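Local coordinates for protein yersinopine dehydrogenase (Yersinia pestis, PDB 6C4M) that catalyses the NADPH-dependent reductive condensation of pyruvate with an aminobutanoate-histidine intermediate, the last step in making the metallophore yersinopine, at residues T25-A30 with Q36-I41; E60-Y65 with P70-Q75; R107-V112 with M227-A232. All coordinates share one frame; numbering follows the deposited sequence.

How the interactions relate
All three contacts belong to the dinucleotide-binding half of the enzyme and reach one mixed sheet. Interactions 1 and 3, with centres about 9 Å apart, are joined through the neighbouring parallel strands 25-28 and 107-110: Leu28 N lies 2.8 Å from Ile109 O, a probable hydrogen bond. The loops that follow both strands touch NADP, Ala30 at a ribose hydroxyl of the adenosine part and Val112 beside that same ribose. Interaction 2 lies about 12 Å from interaction 1, centre to centre, where Ala30 CB meets Leu62 CD2 at 3.8 Å and Leu74 packs on Gln36 and Val39. Interactions 2 and 3 do not touch, their nearest atoms being about 11 Å apart.

Interaction 1: T25-A30 with Q36-I41; sequences TLILGA and QLAVDI. With NAP (NADP nicotinamide-adenine-dinucleotide phosphate), chain B.
Ile27 reaches from strand 25-28 into a patch formed by Leu37, Ala38 and Ile41 on the helix that follows it, the first strand-turn-helix of the Rossmann-type NADP domain. The tight part centres on one methyl. Ile27 CD1 lies 3.9 Å from Leu37 CD2 and 4.1 Å from Ala38 CB, and the Ile27 and Leu37 side chains run past each other in opposite directions. With CG1 placed beside the backbone N (chi1 -59°) and the chain then extended, the isoleucine delivers CD1 to the helix, while CG2 also brushes Leu37 CD2. Alanine suits position 38 because its single methyl lets the helix surface accept that tip.

Toward Thr25 the packing is looser: Thr25 CG2 and Ile41 CD1 are 4.3 Å apart. The threonine hydroxyl is occupied elsewhere, by Leu23 O and Arg107 NH1. The looser end is not a solvent side, since all five touching residues are buried; Leu51 and Leu49 of strand 49-52 and Ile109 of strand 107-110 continue the apolar layer.

Past the strand's other end, Gly29, whose backbone turns with phi 111°, brings its CA to 3.6 Å from NADP O3B, and Ala30 N donates to NADP O3B at 3.1 Å. No hydrogen bond joins strand to helix, so apolar contact alone links these two segments, while the amide of Ala30, just past the strand, is given to the cofactor.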
loop_
_atom_site.group_PDB
_atom_site.type_symbol
_atom_site.label_atom_id
_atom_site.label_comp_id
_atom_site.label_asym_id
_atom_site.label_seq_id
_atom_site.Cartn_x
_atom_site.Cartn_y
_atom_site.Cartn_z
ATOM N N THR A 25 15.465 7.408 44.147
ATOM C CA THR A 25 14.721 7.779 42.951
ATOM C C THR A 25 13.262 7.434 43.142
ATOM O O THR A 25 12.935 6.302 43.516
ATOM C CB THR A 25 15.267 7.081 41.717
ATOM O OG1 THR A 25 16.659 7.378 41.611
ATOM C CG2 THR A 25 14.546 7.606 40.494
ATOM N N LEU A 26 12.399 8.419 42.903
ATOM C CA LEU A 26 10.950 8.250 42.992
ATOM C C LEU A 26 10.374 8.285 41.576
ATOM O O LEU A 26 10.461 9.307 40.883
ATOM C CB LEU A 26 10.321 9.318 43.889
ATOM C CG LEU A 26 8.776 9.353 43.858
ATOM C CD1 LEU A 26 8.195 7.963 44.140
ATOM C CD2 LEU A 26 8.195 10.379 44.849
ATOM N N ILE A 27 9.805 7.162 41.142
ATOM C CA ILE A 27 9.185 7.061 39.818
ATOM C C ILE A 27 7.700 7.412 39.937
ATOM O O ILE A 27 6.940 6.696 40.605
ATOM C CB ILE A 27 9.359 5.653 39.224
ATOM C CG1 ILE A 27 10.859 5.299 39.106
ATOM C CG2 ILE A 27 8.666 5.539 37.832
ATOM C CD1 ILE A 27 11.123 3.918 38.629
ATOM N N LEU A 28 7.265 8.476 39.248
ATOM C CA LEU A 28 5.864 8.917 39.301
ATOM C C LEU A 28 5.108 8.328 38.117
ATOM O O LEU A 28 5.265 8.768 36.967
ATOM C CB LEU A 28 5.742 10.432 39.300
ATOM C CG LEU A 28 6.449 11.128 40.466
ATOM C CD1 LEU A 28 6.298 12.628 40.302
ATOM C CD2 LEU A 28 5.911 10.691 41.860
ATOM N N GLY A 29 4.265 7.353 38.411
ATOM C CA GLY A 29 3.500 6.674 37.396
ATOM C C GLY A 29 4.040 5.270 37.285
ATOM O O GLY A 29 5.259 5.085 37.208
ATOM N N ALA A 30 3.147 4.280 37.332
ATOM C CA ALA A 30 3.520 2.877 37.354
ATOM C C ALA A 30 2.856 2.113 36.213
ATOM O O ALA A 30 2.255 1.055 36.431
ATOM C CB ALA A 30 3.139 2.259 38.699
ATOM N N GLN A 36 10.149 -1.663 33.511
ATOM C CA GLN A 36 11.418 -1.743 32.788
ATOM C C GLN A 36 12.423 -0.750 33.355
ATOM O O GLN A 36 13.605 -1.071 33.538
ATOM C CB GLN A 36 11.225 -1.451 31.313
ATOM C CG GLN A 36 12.552 -1.447 30.490
ATOM C CD GLN A 36 13.172 -2.830 30.342
ATOM O OE1 GLN A 36 12.518 -3.781 29.882
ATOM N NE2 GLN A 36 14.435 -2.951 30.734
ATOM N N LEU A 37 11.976 0.494 33.539
ATOM C CA LEU A 37 12.828 1.542 34.080
ATOM C C LEU A 37 13.375 1.148 35.440
ATOM O O LEU A 37 14.570 1.298 35.703
ATOM C CB LEU A 37 12.037 2.842 34.188
ATOM C CG LEU A 37 12.700 4.062 34.822
ATOM C CD1 LEU A 37 13.898 4.523 34.017
ATOM C CD2 LEU A 37 11.648 5.162 34.932
ATOM N N ALA A 38 12.506 0.659 36.329
ATOM C CA ALA A 38 12.964 0.314 37.673
ATOM C C ALA A 38 14.042 -0.755 37.635
ATOM O O ALA A 38 15.018 -0.688 38.394
ATOM C CB ALA A 38 11.793 -0.154 38.528
ATOM N N VAL A 39 13.877 -1.760 36.768
ATOM C CA VAL A 39 14.903 -2.793 36.632
ATOM C C VAL A 39 16.199 -2.181 36.130
ATOM O O VAL A 39 17.284 -2.477 36.644
ATOM C CB VAL A 39 14.397 -3.908 35.697
ATOM C CG1 VAL A 39 15.543 -4.807 35.235
ATOM C CG2 VAL A 39 13.333 -4.721 36.401
ATOM N N ASP A 40 16.099 -1.293 35.135
ATOM C CA ASP A 40 17.284 -0.663 34.564
ATOM C C ASP A 40 18.040 0.171 35.599
ATOM O O ASP A 40 19.279 0.187 35.608
ATOM C CB ASP A 40 16.875 0.184 33.362
ATOM C CG ASP A 40 16.597 -0.669 32.115
ATOM O OD1 ASP A 40 16.981 -1.857 32.123
ATOM O OD2 ASP A 40 16.000 -0.161 31.146
ATOM N N ILE A 41 17.320 0.862 36.490
ATOM C CA ILE A 41 17.997 1.646 37.520
ATOM C C ILE A 41 18.682 0.722 38.521
ATOM O O ILE A 41 19.846 0.922 38.883
ATOM C CB ILE A 41 17.002 2.590 38.221
ATOM C CG1 ILE A 41 16.430 3.584 37.210
ATOM C CG2 ILE A 41 17.705 3.335 39.372
ATOM C CD1 ILE A 41 15.323 4.434 37.749
HETATM P PA NAP B . 0.742 4.594 30.680
HETATM O O1A NAP B . 1.250 5.687 29.822
HETATM O O2A NAP B . -0.501 3.899 30.064
HETATM O O5B NAP B . 0.379 5.243 32.146
HETATM C C5B NAP B . 1.527 5.548 32.968
HETATM C C4B NAP B . 1.003 6.088 34.312
HETATM O O4B NAP B . 0.152 7.349 33.981
HETATM C C3B NAP B . 0.224 5.252 34.897
HETATM O O3B NAP B . 0.385 5.318 36.349
HETATM C C2B NAP B . -1.303 5.747 34.535
HETATM O O2B NAP B . -2.235 5.320 35.589
HETATM C C1B NAP B . -1.255 7.030 34.499
HETATM N N9A NAP B . -2.141 7.459 33.416
HETATM C C8A NAP B . -2.340 7.089 32.140
HETATM N N7A NAP B . -3.332 7.874 31.696
HETATM C C5A NAP B . -3.718 8.708 32.712
HETATM C C6A NAP B . -4.688 9.678 32.696
HETATM N N6A NAP B . -5.643 10.176 31.705
HETATM N N1A NAP B . -4.916 10.400 33.808
HETATM C C2A NAP B . -4.174 10.175 34.945
HETATM N N3A NAP B . -3.211 9.209 34.954
HETATM C C4A NAP B . -2.984 8.471 33.809
HETATM O O3 NAP B . 1.955 3.477 30.841
HETATM P PN NAP B . 3.388 3.362 30.099
HETATM O O1N NAP B . 4.283 2.815 31.123
HETATM O O2N NAP B . 3.157 2.397 28.911
HETATM O O5D NAP B . 3.982 4.781 29.452
HETATM C C5D NAP B . 4.937 5.594 30.185
HETATM C C4D NAP B . 5.274 6.793 29.276
HETATM O O4D NAP B . 5.972 6.273 27.937
HETATM C C3D NAP B . 4.226 7.478 28.870
HETATM O O3D NAP B . 4.725 8.882 28.622
HETATM C C2D NAP B . 3.828 6.919 27.499
HETATM O O2D NAP B . 3.315 7.923 26.757
HETATM C C1D NAP B . 5.204 6.541 26.916
HETATM N N1N NAP B . 5.199 5.364 26.013
HETATM C C2N NAP B . 5.334 4.102 26.475
HETATM C C3N NAP B . 5.355 3.031 25.552
HETATM C C7N NAP B . 5.500 1.572 26.037
HETATM O O7N NAP B . 5.974 0.750 25.359
HETATM N N7N NAP B . 5.027 1.268 27.360
HETATM C C4N NAP B . 5.230 3.265 24.212
HETATM C C5N NAP B . 5.091 4.521 23.761
HETATM C C6N NAP B . 5.083 5.589 24.665
HETATM P P2B NAP B . -2.920 3.766 35.532
HETATM O O1X NAP B . -4.085 3.833 34.567
HETATM O O2X NAP B . -1.918 2.778 35.039
HETATM O O3X NAP B . -3.445 3.421 36.906
#

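Interaction 2: E60-Y65 with P70-Q75; sequences ERLKQY and PTLYLQ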
loop_
_atom_site.group_PDB
_atom_site.type_symbol
_atom_site.label_atom_id
_atom_site.label_comp_id
_atom_site.label_asym_id
_atom_site.label_seq_id
_atom_site.Cartn_x
_atom_site.Cartn_y
_atom_site.Cartn_z
ATOM N N GLU A 60 -4.847 0.511 42.854
ATOM C CA GLU A 60 -5.216 -0.117 44.116
ATOM C C GLU A 60 -4.753 -1.569 44.168
ATOM O O GLU A 60 -4.262 -2.034 45.201
ATOM C CB GLU A 60 -6.733 -0.025 44.315
ATOM C CG GLU A 60 -7.175 -0.302 45.739
ATOM C CD GLU A 60 -6.743 0.790 46.713
ATOM O OE1 GLU A 60 -6.574 1.942 46.266
ATOM O OE2 GLU A 60 -6.568 0.491 47.920
ATOM N N ARG A 61 -4.918 -2.313 43.075
ATOM C CA ARG A 61 -4.514 -3.712 43.095
ATOM C C ARG A 61 -2.998 -3.844 43.223
ATOM O O ARG A 61 -2.506 -4.769 43.877
ATOM C CB ARG A 61 -5.027 -4.421 41.836
ATOM C CG ARG A 61 -5.048 -5.948 41.951
ATOM C CD ARG A 61 -6.042 -6.595 41.006
ATOM N NE ARG A 61 -5.408 -7.107 39.784
ATOM C CZ ARG A 61 -5.483 -6.549 38.573
ATOM N NH1 ARG A 61 -6.166 -5.426 38.364
ATOM N NH2 ARG A 61 -4.860 -7.130 37.557
ATOM N N LEU A 62 -2.250 -2.931 42.601
ATOM C CA LEU A 62 -0.796 -2.926 42.728
ATOM C C LEU A 62 -0.380 -2.455 44.111
ATOM O O LEU A 62 0.609 -2.948 44.673
ATOM C CB LEU A 62 -0.190 -2.028 41.647
ATOM C CG LEU A 62 1.327 -1.770 41.669
ATOM C CD1 LEU A 62 2.067 -3.048 41.317
ATOM C CD2 LEU A 62 1.690 -0.630 40.696
ATOM N N LYS A 63 -1.118 -1.492 44.669
ATOM C CA LYS A 63 -0.860 -1.066 46.036
ATOM C C LYS A 63 -1.011 -2.235 46.994
ATOM O O LYS A 63 -0.168 -2.456 47.865
ATOM C CB LYS A 63 -1.804 0.066 46.416
ATOM C CG LYS A 63 -1.578 0.614 47.837
ATOM C CD LYS A 63 -2.622 1.686 48.170
ATOM C CE LYS A 63 -2.235 2.506 49.400
ATOM N NZ LYS A 63 -3.302 3.489 49.726
ATOM N N GLN A 64 -2.096 -2.995 46.847
ATOM C CA GLN A 64 -2.309 -4.164 47.692
ATOM C C GLN A 64 -1.214 -5.197 47.477
ATOM O O GLN A 64 -0.631 -5.713 48.436
ATOM C CB GLN A 64 -3.678 -4.776 47.391
ATOM C CG GLN A 64 -4.837 -3.892 47.772
ATOM C CD GLN A 64 -6.169 -4.456 47.323
ATOM O OE1 GLN A 64 -6.231 -5.473 46.617
ATOM N NE2 GLN A 64 -7.242 -3.785 47.706
ATOM N N TYR A 65 -0.939 -5.535 46.217
ATOM C CA TYR A 65 0.080 -6.536 45.946
ATOM C C TYR A 65 1.413 -6.163 46.594
ATOM O O TYR A 65 2.066 -7.001 47.221
ATOM C CB TYR A 65 0.246 -6.712 44.439
ATOM C CG TYR A 65 1.554 -7.383 44.094
ATOM C CD1 TYR A 65 1.653 -8.764 44.042
ATOM C CD2 TYR A 65 2.700 -6.630 43.855
ATOM C CE1 TYR A 65 2.846 -9.382 43.738
ATOM C CE2 TYR A 65 3.897 -7.241 43.553
ATOM C CZ TYR A 65 3.962 -8.619 43.493
ATOM O OH TYR A 65 5.159 -9.225 43.194
ATOM N N PRO A 70 6.890 -6.512 47.821
ATOM C CA PRO A 70 7.257 -5.300 47.062
ATOM C C PRO A 70 8.245 -5.579 45.927
ATOM O O PRO A 70 9.336 -5.015 45.861
ATOM C CB PRO A 70 7.829 -4.388 48.156
ATOM C CG PRO A 70 8.356 -5.313 49.211
ATOM C CD PRO A 70 7.482 -6.532 49.174
ATOM N N THR A 71 7.830 -6.421 44.981
ATOM C CA THR A 71 8.699 -6.858 43.897
ATOM C C THR A 71 7.971 -6.777 42.564
ATOM O O THR A 71 6.856 -7.292 42.422
ATOM C CB THR A 71 9.178 -8.287 44.135
ATOM O OG1 THR A 71 9.862 -8.345 45.391
ATOM C CG2 THR A 71 10.094 -8.734 43.012
ATOM N N LEU A 72 8.623 -6.155 41.587
ATOM C CA LEU A 72 8.154 -6.117 40.216
ATOM C C LEU A 72 8.951 -7.114 39.382
ATOM O O LEU A 72 10.102 -7.431 39.695
ATOM C CB LEU A 72 8.303 -4.713 39.633
ATOM C CG LEU A 72 7.688 -3.609 40.483
ATOM C CD1 LEU A 72 8.025 -2.257 39.881
ATOM C CD2 LEU A 72 6.192 -3.836 40.565
ATOM N N TYR A 73 8.325 -7.596 38.313
ATOM C CA TYR A 73 8.875 -8.645 37.457
ATOM C C TYR A 73 8.866 -8.199 36.004
ATOM O O TYR A 73 7.907 -7.567 35.545
ATOM C CB TYR A 73 8.073 -9.943 37.605
ATOM C CG TYR A 73 8.164 -10.532 38.994
ATOM C CD1 TYR A 73 9.223 -11.357 39.349
ATOM C CD2 TYR A 73 7.205 -10.246 39.959
ATOM C CE1 TYR A 73 9.324 -11.889 40.620
ATOM C CE2 TYR A 73 7.293 -10.785 41.233
ATOM C CZ TYR A 73 8.359 -11.607 41.554
ATOM O OH TYR A 73 8.467 -12.143 42.820
ATOM N N LEU A 74 9.940 -8.537 35.285
ATOM C CA LEU A 74 10.124 -8.144 33.896
ATOM C C LEU A 74 10.709 -9.307 33.107
ATOM O O LEU A 74 11.553 -10.057 33.609
ATOM C CB LEU A 74 11.053 -6.932 33.759
ATOM C CG LEU A 74 11.501 -6.484 32.353
ATOM C CD1 LEU A 74 10.424 -5.745 31.575
ATOM C CD2 LEU A 74 12.731 -5.602 32.508
ATOM N N GLN A 75 10.276 -9.428 31.858
ATOM C CA GLN A 75 10.829 -10.406 30.932
ATOM C C GLN A 75 11.173 -9.745 29.608
ATOM O O GLN A 75 10.426 -8.901 29.103
ATOM C CB GLN A 75 9.861 -11.568 30.686
ATOM C CG GLN A 75 9.581 -12.393 31.932
ATOM C CD GLN A 75 8.972 -13.742 31.615
ATOM O OE1 GLN A 75 9.336 -14.756 32.216
ATOM N NE2 GLN A 75 8.043 -13.765 30.665
#
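This is a partly buried helix-to-strand contact in the Rossmann-type NADP-binding domain, where helix 57-68 turns through a short link into strand 71-76 of the large mixed sheet. The two short axes run at 114° to each other, and the chain returns so soon that Tyr65 and Pro70 have their CA atoms only 7.4 Å apart.

Two layers hold the segments together. On the buried side, Leu62 CD1 meets Leu72 CD2 at 4.3 Å. These branched apolar side chains suit an interior place: Leu72 also packs on Ile35 of helix 32-44 and Val89 of strand 87-90, and Leu62 on Tyr94, while Leu62 also borders Ala30, an NADP-binding residue. The leucine pair packs strand 71-76 against the helix beside the cofactor site.

The second layer is polar and lies nearer the surface. Tyr65 extends from the helix with CG anti to the backbone N, which carries the phenol across to the strand. A tyrosine fits because the long flat ring spans the gap and ends in a donor for a backbone acceptor. Thr71 O sits at the edge of the ring, in its plane, and the ring of Tyr202 stacks with it.

Beyond the bond, Tyr73 crosses Tyr65 at about a right angle and turns its own rim to the hydroxyl, with Tyr73 CE2 3.3 Å from Tyr65 OH, while Thr71 CG2 lies over one face of the Tyr73 ring, 3.6 Å above the plane and toward its rim. The hydroxyl's hydrogen bond to Thr71 O is 2.7 Å long, with a C=O...OH angle of 147° and the oxygen of Tyr65 tilted 15° from the carbonyl plane.

Interaction 3: R107-V112 with M227-A232; sequences RLILAV and MSWLTA. With NAP (NADP nicotinamide-adenine-dinucleotide phosphate), chain B.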
loop_
_atom_site.group_PDB
_atom_site.type_symbol
_atom_site.label_atom_id
_atom_site.label_comp_id
_atom_site.label_asym_id
_atom_site.label_seq_id
_atom_site.Cartn_x
_atom_site.Cartn_y
_atom_site.Cartn_z
ATOM N N ARG A 107 15.895 12.265 42.859
ATOM C CA ARG A 107 15.539 12.208 41.449
ATOM C C ARG A 107 14.077 11.803 41.366
ATOM O O ARG A 107 13.653 10.822 41.998
ATOM C CB ARG A 107 16.459 11.227 40.705
ATOM C CG ARG A 107 16.120 11.008 39.274
ATOM C CD ARG A 107 16.919 9.856 38.705
ATOM N NE ARG A 107 18.354 10.106 38.659
ATOM C CZ ARG A 107 19.276 9.318 39.213
ATOM N NH1 ARG A 107 18.925 8.232 39.890
ATOM N NH2 ARG A 107 20.563 9.602 39.068
ATOM N N LEU A 108 13.298 12.612 40.650
ATOM C CA LEU A 108 11.958 12.246 40.233
ATOM C C LEU A 108 11.966 11.932 38.741
ATOM O O LEU A 108 12.565 12.663 37.939
ATOM C CB LEU A 108 10.947 13.359 40.493
ATOM C CG LEU A 108 10.852 13.908 41.906
ATOM C CD1 LEU A 108 9.719 14.924 41.939
ATOM C CD2 LEU A 108 10.641 12.781 42.909
ATOM N N ILE A 109 11.316 10.836 38.373
ATOM C CA ILE A 109 11.144 10.484 36.963
ATOM C C ILE A 109 9.647 10.500 36.670
ATOM O O ILE A 109 8.870 9.778 37.311
ATOM C CB ILE A 109 11.779 9.130 36.612
ATOM C CG1 ILE A 109 13.275 9.123 37.017
ATOM C CG2 ILE A 109 11.589 8.863 35.103
ATOM C CD1 ILE A 109 14.029 7.832 36.778
ATOM N N LEU A 110 9.232 11.349 35.721
ATOM C CA LEU A 110 7.820 11.420 35.325
ATOM C C LEU A 110 7.592 10.371 34.263
ATOM O O LEU A 110 8.028 10.517 33.125
ATOM C CB LEU A 110 7.437 12.811 34.831
ATOM C CG LEU A 110 7.152 13.773 35.982
ATOM C CD1 LEU A 110 6.996 15.198 35.502
ATOM C CD2 LEU A 110 5.883 13.370 36.655
ATOM N N ALA A 111 6.963 9.277 34.680
ATOM C CA ALA A 111 6.556 8.194 33.807
ATOM C C ALA A 111 5.061 8.198 33.535
ATOM O O ALA A 111 4.529 7.174 33.098
ATOM C CB ALA A 111 6.947 6.842 34.401
ATOM N N VAL A 112 4.374 9.308 33.801
ATOM C CA VAL A 112 2.983 9.493 33.379
ATOM C C VAL A 112 3.043 10.102 31.978
ATOM O O VAL A 112 4.121 10.587 31.576
ATOM C CB VAL A 112 2.200 10.405 34.333
ATOM C CG1 VAL A 112 2.018 9.778 35.730
ATOM C CG2 VAL A 112 2.836 11.789 34.382
ATOM N N MET A 227 23.154 13.154 32.924
ATOM C CA MET A 227 23.229 12.708 31.530
ATOM C C MET A 227 24.101 11.472 31.390
ATOM O O MET A 227 23.743 10.532 30.665
ATOM C CB MET A 227 23.786 13.825 30.651
ATOM C CG MET A 227 22.940 15.081 30.689
ATOM S SD MET A 227 21.953 15.236 29.237
ATOM C CE MET A 227 22.205 16.994 28.949
ATOM N N SER A 228 25.253 11.460 32.074
ATOM C CA SER A 228 26.137 10.299 32.015
ATOM C C SER A 228 25.446 9.093 32.612
ATOM O O SER A 228 25.573 7.973 32.110
ATOM C CB SER A 228 27.446 10.580 32.762
ATOM O OG SER A 228 28.133 11.666 32.174
ATOM N N TRP A 229 24.707 9.313 33.695
ATOM C CA TRP A 229 24.006 8.217 34.344
ATOM C C TRP A 229 22.945 7.646 33.416
ATOM O O TRP A 229 22.876 6.428 33.215
ATOM C CB TRP A 229 23.376 8.693 35.657
ATOM C CG TRP A 229 22.457 7.679 36.243
ATOM C CD1 TRP A 229 22.798 6.550 36.909
ATOM C CD2 TRP A 229 21.035 7.712 36.214
ATOM N NE1 TRP A 229 21.674 5.858 37.286
ATOM C CE2 TRP A 229 20.574 6.558 36.874
ATOM C CE3 TRP A 229 20.106 8.601 35.687
ATOM C CZ2 TRP A 229 19.225 6.271 37.020
ATOM C CZ3 TRP A 229 18.773 8.320 35.831
ATOM C CH2 TRP A 229 18.341 7.163 36.496
ATOM N N LEU A 230 22.117 8.521 32.824
ATOM C CA LEU A 230 21.114 8.076 31.861
ATOM C C LEU A 230 21.746 7.303 30.719
ATOM O O LEU A 230 21.238 6.252 30.317
ATOM C CB LEU A 230 20.328 9.264 31.297
ATOM C CG LEU A 230 19.127 9.703 32.113
ATOM C CD1 LEU A 230 18.568 10.995 31.556
ATOM C CD2 LEU A 230 18.031 8.646 32.106
ATOM N N THR A 231 22.832 7.831 30.152
ATOM C CA THR A 231 23.531 7.120 29.089
ATOM C C THR A 231 23.920 5.726 29.555
ATOM O O THR A 231 23.627 4.736 28.890
ATOM C CB THR A 231 24.763 7.909 28.655
ATOM O OG1 THR A 231 24.354 9.175 28.139
ATOM C CG2 THR A 231 25.548 7.155 27.566
ATOM N N ALA A 232 24.564 5.627 30.719
ATOM C CA ALA A 232 24.925 4.312 31.233
ATOM C C ALA A 232 23.706 3.411 31.345
ATOM O O ALA A 232 23.754 2.239 30.954
ATOM C CB ALA A 232 25.620 4.445 32.593
HETATM P PA NAP B . 0.742 4.594 30.680
HETATM O O1A NAP B . 1.250 5.687 29.822
HETATM O O2A NAP B . -0.501 3.899 30.064
HETATM O O5B NAP B . 0.379 5.243 32.146
HETATM C C5B NAP B . 1.527 5.548 32.968
HETATM C C4B NAP B . 1.003 6.088 34.312
HETATM O O4B NAP B . 0.152 7.349 33.981
HETATM C C3B NAP B . 0.224 5.252 34.897
HETATM O O3B NAP B . 0.385 5.318 36.349
HETATM C C2B NAP B . -1.303 5.747 34.535
HETATM O O2B NAP B . -2.235 5.320 35.589
HETATM C C1B NAP B . -1.255 7.030 34.499
HETATM N N9A NAP B . -2.141 7.459 33.416
HETATM C C8A NAP B . -2.340 7.089 32.140
HETATM N N7A NAP B . -3.332 7.874 31.696
HETATM C C5A NAP B . -3.718 8.708 32.712
HETATM C C6A NAP B . -4.688 9.678 32.696
HETATM N N6A NAP B . -5.643 10.176 31.705
HETATM N N1A NAP B . -4.916 10.400 33.808
HETATM C C2A NAP B . -4.174 10.175 34.945
HETATM N N3A NAP B . -3.211 9.209 34.954
HETATM C C4A NAP B . -2.984 8.471 33.809
HETATM O O3 NAP B . 1.955 3.477 30.841
HETATM P PN NAP B . 3.388 3.362 30.099
HETATM O O1N NAP B . 4.283 2.815 31.123
HETATM O O2N NAP B . 3.157 2.397 28.911
HETATM O O5D NAP B . 3.982 4.781 29.452
HETATM C C5D NAP B . 4.937 5.594 30.185
HETATM C C4D NAP B . 5.274 6.793 29.276
HETATM O O4D NAP B . 5.972 6.273 27.937
HETATM C C3D NAP B . 4.226 7.478 28.870
HETATM O O3D NAP B . 4.725 8.882 28.622
HETATM C C2D NAP B . 3.828 6.919 27.499
HETATM O O2D NAP B . 3.315 7.923 26.757
HETATM C C1D NAP B . 5.204 6.541 26.916
HETATM N N1N NAP B . 5.199 5.364 26.013
HETATM C C2N NAP B . 5.334 4.102 26.475
HETATM C C3N NAP B . 5.355 3.031 25.552
HETATM C C7N NAP B . 5.500 1.572 26.037
HETATM O O7N NAP B . 5.974 0.750 25.359
HETATM N N7N NAP B . 5.027 1.268 27.360
HETATM C C4N NAP B . 5.230 3.265 24.212
HETATM C C5N NAP B . 5.091 4.521 23.761
HETATM C C6N NAP B . 5.083 5.589 24.665
HETATM P P2B NAP B . -2.920 3.766 35.532
HETATM O O1X NAP B . -4.085 3.833 34.567
HETATM O O2X NAP B . -1.918 2.778 35.039
HETATM O O3X NAP B . -3.445 3.421 36.906
#
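Arg107 lays its guanidinium flat on the indole of Trp229, planes 3° apart and centres 3.4 Å apart. Its CZ stands 3.5 Å from the centroid of the six-membered ring and 7° off the ring normal, a cation-pi contact over the face. The group lies over the six-membered ring: Arg107 NE is over Trp229 CZ3, NH1 near CZ2, and Arg107 NH2, 3.5 Å from Trp229 CD2, reaches the bond shared by the two rings. Arginine suits the place because its planar cation can stack while its N-H groups point outward in the same plane. Ile109 adds a lighter touch at the ring's edge, where Ile109 CD1 lies 4.4 Å from Trp229 CH2.

Both partners approach from opposite directions. Arg107 points toward the helix, with CG anti to the backbone N, and then bends at chi3 (-65°), which turns the guanidinium parallel to the indole. In the next shell, Glu226 forms a salt bridge with NH2 and His20 O accepts from the same nitrogen; these bonds hold the rotation of the guanidinium, and the carboxylate probably offsets its buried charge. Ile136 of strand 134-137 and Asn21 pack against Trp229.

Further out, the loop after strand 107-110 meets NADP. Val112 CG1 sits 3.5 Å from O4B of the adenosine ribose, and Val112 O has a weak hydrogen bond from O3D of the nicotinamide ribose. Helix 225-235 covers one face of the sheet here, and the parallel strands 25-28 and 107-110 send their following loops to the dinucleotide, as in Rossmann-type folds.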